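PDB 3KZX: HAD-superfamily hydrolase, subfamily IA, variant 1 from Ehrlichia chaffeensis, which probably hydrolyses 2-phosphoglycolate to glycolate and phosphate, as a member of the CbbY/CbbZ/Gph/YieH family of HAD-like phosphatases. Local coordinates for residues Thr46-Val51 against Lys80-Ala85. Sequence-based numbering, arbitrary orientation.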
ATOM      1  N   THR A  46      -9.499 -17.752  -5.548  1.00 17.87           N
ATOM      2  CA  THR A  46      -8.695 -18.265  -6.668  1.00 17.89           C
ATOM      3  C   THR A  46      -7.241 -17.933  -6.440  1.00 16.83           C
ATOM      4  O   THR A  46      -6.378 -18.803  -6.570  1.00 16.02           O
ATOM      5  CB  THR A  46      -9.156 -17.717  -8.017  1.00 17.71           C
ATOM      6  OG1 THR A  46     -10.542 -18.010  -8.171  1.00 19.64           O
ATOM      7  CG2 THR A  46      -8.389 -18.392  -9.168  1.00 19.13           C
ATOM      8  N   THR A  47      -6.987 -16.685  -6.042  1.00 16.47           N
ATOM      9  CA  THR A  47      -5.633 -16.255  -5.738  1.00 15.54           C
ATOM     10  C   THR A  47      -5.032 -17.022  -4.585  1.00 14.29           C
ATOM     11  O   THR A  47      -3.891 -17.456  -4.673  1.00 13.41           O
ATOM     12  CB  THR A  47      -5.557 -14.761  -5.419  1.00 16.05           C
ATOM     13  OG1 THR A  47      -6.118 -14.030  -6.509  1.00 18.22           O
ATOM     14  CG2 THR A  47      -4.089 -14.352  -5.247  1.00 15.07           C
ATOM     15  N   PHE A  48      -5.795 -17.222  -3.509  1.00 13.68           N
ATOM     16  CA  PHE A  48      -5.226 -17.954  -2.376  1.00 13.29           C
ATOM     17  C   PHE A  48      -5.092 -19.464  -2.638  1.00 12.76           C
ATOM     18  O   PHE A  48      -4.185 -20.084  -2.109  1.00 10.32           O
ATOM     19  CB  PHE A  48      -5.916 -17.631  -1.050  1.00 13.84           C
ATOM     20  CG  PHE A  48      -4.951 -17.266   0.037  1.00 15.06           C
ATOM     21  CD1 PHE A  48      -4.250 -18.240   0.710  1.00 19.33           C
ATOM     22  CD2 PHE A  48      -4.736 -15.946   0.376  1.00 20.35           C
ATOM     23  CE1 PHE A  48      -3.346 -17.907   1.687  1.00 20.37           C
ATOM     24  CE2 PHE A  48      -3.830 -15.606   1.348  1.00 20.44           C
ATOM     25  CZ  PHE A  48      -3.126 -16.588   1.995  1.00 20.06           C
ATOM     26  N   TYR A  49      -5.969 -20.027  -3.467  1.00 12.89           N
ATOM     27  CA  TYR A  49      -5.798 -21.408  -3.924  1.00 14.42           C
ATOM     28  C   TYR A  49      -4.440 -21.580  -4.607  1.00 15.40           C
ATOM     29  O   TYR A  49      -3.727 -22.536  -4.315  1.00 16.61           O
ATOM     30  CB  TYR A  49      -6.920 -21.842  -4.877  1.00 15.09           C
ATOM     31  CG  TYR A  49      -8.238 -22.184  -4.198  1.00 14.70           C
ATOM     32  CD1 TYR A  49      -8.284 -23.019  -3.100  1.00 16.75           C
ATOM     33  CD2 TYR A  49      -9.440 -21.684  -4.685  1.00 16.55           C
ATOM     34  CE1 TYR A  49      -9.497 -23.344  -2.496  1.00 17.26           C
ATOM     35  CE2 TYR A  49     -10.658 -21.994  -4.088  1.00 15.39           C
ATOM     36  CZ  TYR A  49     -10.683 -22.822  -2.985  1.00 17.85           C
ATOM     37  OH  TYR A  49     -11.899 -23.148  -2.394  1.00 15.38           O
ATOM     38  N   GLN A  50      -4.083 -20.652  -5.491  1.00 15.23           N
ATOM     39  CA  GLN A  50      -2.771 -20.695  -6.180  1.00 15.78           C
ATOM     40  C   GLN A  50      -1.626 -20.637  -5.175  1.00 14.72           C
ATOM     41  O   GLN A  50      -0.663 -21.369  -5.296  1.00 13.66           O
ATOM     42  CB  GLN A  50      -2.621 -19.531  -7.166  1.00 16.53           C
ATOM     43  CG  GLN A  50      -3.474 -19.661  -8.433  1.00 19.69           C
ATOM     44  CD  GLN A  50      -3.685 -18.326  -9.164  1.00 23.86           C
ATOM     45  OE1 GLN A  50      -3.358 -17.244  -8.648  1.00 27.73           O
ATOM     46  NE2 GLN A  50      -4.240 -18.405 -10.377  1.00 24.60           N
ATOM     47  N   VAL A  51      -1.747 -19.778  -4.161  1.00 12.92           N
ATOM     48  CA  VAL A  51      -0.723 -19.701  -3.130  1.00 12.08           C
ATOM     49  C   VAL A  51      -0.579 -21.016  -2.368  1.00 12.59           C
ATOM     50  O   VAL A  51       0.531 -21.519  -2.186  1.00 12.67           O
ATOM     51  CB  VAL A  51      -1.014 -18.526  -2.150  1.00 11.68           C
ATOM     52  CG1 VAL A  51      -0.063 -18.544  -0.976  1.00  9.81           C
ATOM     53  CG2 VAL A  51      -0.941 -17.169  -2.896  1.00 10.69           C
ATOM     54  N   LYS A  80       2.976 -21.772  11.318  1.00 14.52           N
ATOM     55  CA  LYS A  80       4.293 -21.157  11.070  1.00 14.75           C
ATOM     56  C   LYS A  80       4.491 -20.609   9.650  1.00 14.16           C
ATOM     57  O   LYS A  80       5.273 -19.678   9.455  1.00 15.97           O
ATOM     58  CB  LYS A  80       5.416 -22.185  11.371  1.00 13.92           C
ATOM     59  N   ARG A  81       3.821 -21.206   8.663  1.00 13.77           N
ATOM     60  CA  ARG A  81       3.943 -20.810   7.257  1.00 13.70           C
ATOM     61  C   ARG A  81       3.053 -19.608   6.843  1.00 13.78           C
ATOM     62  O   ARG A  81       2.933 -19.317   5.646  1.00 13.21           O
ATOM     63  CB  ARG A  81       3.683 -22.028   6.345  1.00 13.83           C
ATOM     64  CG  ARG A  81       4.736 -23.136   6.472  1.00 14.25           C
ATOM     65  CD  ARG A  81       4.563 -24.228   5.402  1.00 13.70           C
ATOM     66  NE  ARG A  81       5.047 -23.770   4.105  1.00  9.83           N
ATOM     67  CZ  ARG A  81       4.910 -24.429   2.955  1.00 12.25           C
ATOM     68  NH1 ARG A  81       4.258 -25.589   2.893  1.00 11.99           N
ATOM     69  NH2 ARG A  81       5.421 -23.918   1.837  1.00 11.95           N
ATOM     70  N   TRP A  82       2.437 -18.924   7.817  1.00 13.99           N
ATOM     71  CA  TRP A  82       1.473 -17.837   7.529  1.00 13.25           C
ATOM     72  C   TRP A  82       2.152 -16.655   6.872  1.00 13.39           C
ATOM     73  O   TRP A  82       1.693 -16.185   5.831  1.00 12.23           O
ATOM     74  CB  TRP A  82       0.736 -17.373   8.804  1.00 14.31           C
ATOM     75  CG  TRP A  82      -0.095 -16.130   8.584  1.00 13.35           C
ATOM     76  CD1 TRP A  82       0.061 -14.926   9.176  1.00 13.47           C
ATOM     77  CD2 TRP A  82      -1.200 -16.000   7.694  1.00 15.27           C
ATOM     78  NE1 TRP A  82      -0.882 -14.033   8.707  1.00 15.20           N
ATOM     79  CE2 TRP A  82      -1.668 -14.673   7.794  1.00 15.39           C
ATOM     80  CE3 TRP A  82      -1.829 -16.870   6.801  1.00 16.69           C
ATOM     81  CZ2 TRP A  82      -2.752 -14.200   7.040  1.00 16.75           C
ATOM     82  CZ3 TRP A  82      -2.908 -16.397   6.047  1.00 17.54           C
ATOM     83  CH2 TRP A  82      -3.359 -15.081   6.185  1.00 15.19           C
ATOM     84  N   LYS A  83       3.261 -16.201   7.463  1.00 12.78           N
ATOM     85  CA  LYS A  83       4.050 -15.112   6.911  1.00 12.86           C
ATOM     86  C   LYS A  83       4.476 -15.400   5.468  1.00 12.38           C
ATOM     87  O   LYS A  83       4.322 -14.541   4.613  1.00 12.26           O
ATOM     88  CB  LYS A  83       5.268 -14.800   7.777  1.00 12.24           C
ATOM     89  N   GLU A  84       4.967 -16.609   5.200  1.00 11.61           N
ATOM     90  CA  GLU A  84       5.320 -17.006   3.833  1.00 10.96           C
ATOM     91  C   GLU A  84       4.092 -16.893   2.921  1.00 10.10           C
ATOM     92  O   GLU A  84       4.183 -16.381   1.832  1.00  9.37           O
ATOM     93  CB  GLU A  84       5.884 -18.439   3.809  1.00 11.35           C
ATOM     94  CG  GLU A  84       5.708 -19.178   2.480  1.00 11.37           C
ATOM     95  CD  GLU A  84       6.297 -20.585   2.473  1.00 13.90           C
ATOM     96  OE1 GLU A  84       6.611 -21.146   3.542  1.00 17.29           O
ATOM     97  OE2 GLU A  84       6.410 -21.160   1.378  1.00 17.40           O
ATOM     98  N   ALA A  85       2.940 -17.362   3.389  1.00  9.95           N
ATOM     99  CA  ALA A  85       1.701 -17.241   2.631  1.00  9.51           C
ATOM    100  C   ALA A  85       1.418 -15.781   2.288  1.00  9.43           C
ATOM    101  O   ALA A  85       1.100 -15.461   1.139  1.00  9.63           O
ATOM    102  CB  ALA A  85       0.543 -17.858   3.392  1.00  8.89           C
TER
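W82, in the first turn of helix 82-95, meets F48 of helix 45-54 through the far corner of its six-membered ring: CZ3 of W82 lies 4.1 Å from CZ of F48. Although its CB points away from the opposite segment, CG is anti to the backbone N (chi1 171°), and the indole swings back to the CZ end of the F48 side chain, the two side chains crossing at about a right angle. Both helices belong to the helical cap inserted after the first core strand, 27-30, as in C1-type HAD phosphatases, and L74 of helix 70-78 touches both F48 and W82. E84 is gripped side-on by R81, the N-cap residue of the helix: NE of R81 donates to OE1 of E84 at 3.1 Å and NH2 to OE2 at 3.0 Å. Both acceptors are nearly in the guanidinium plane, but the donors stand above the carboxylate plane. NH1 of R81 hydrogen-bonds the carbonyl O of M55, beyond the end of helix 45-54. At A85 the two backbones are nearest, CA of A85 lying 6.7 Å from CA of V51. The methyl CB of A85 sits 4.1 Å from CZ of F48, while CG1 of V51, anti to its own backbone N (chi1 173°), packs 3.9 Å from the carbonyl O of A85.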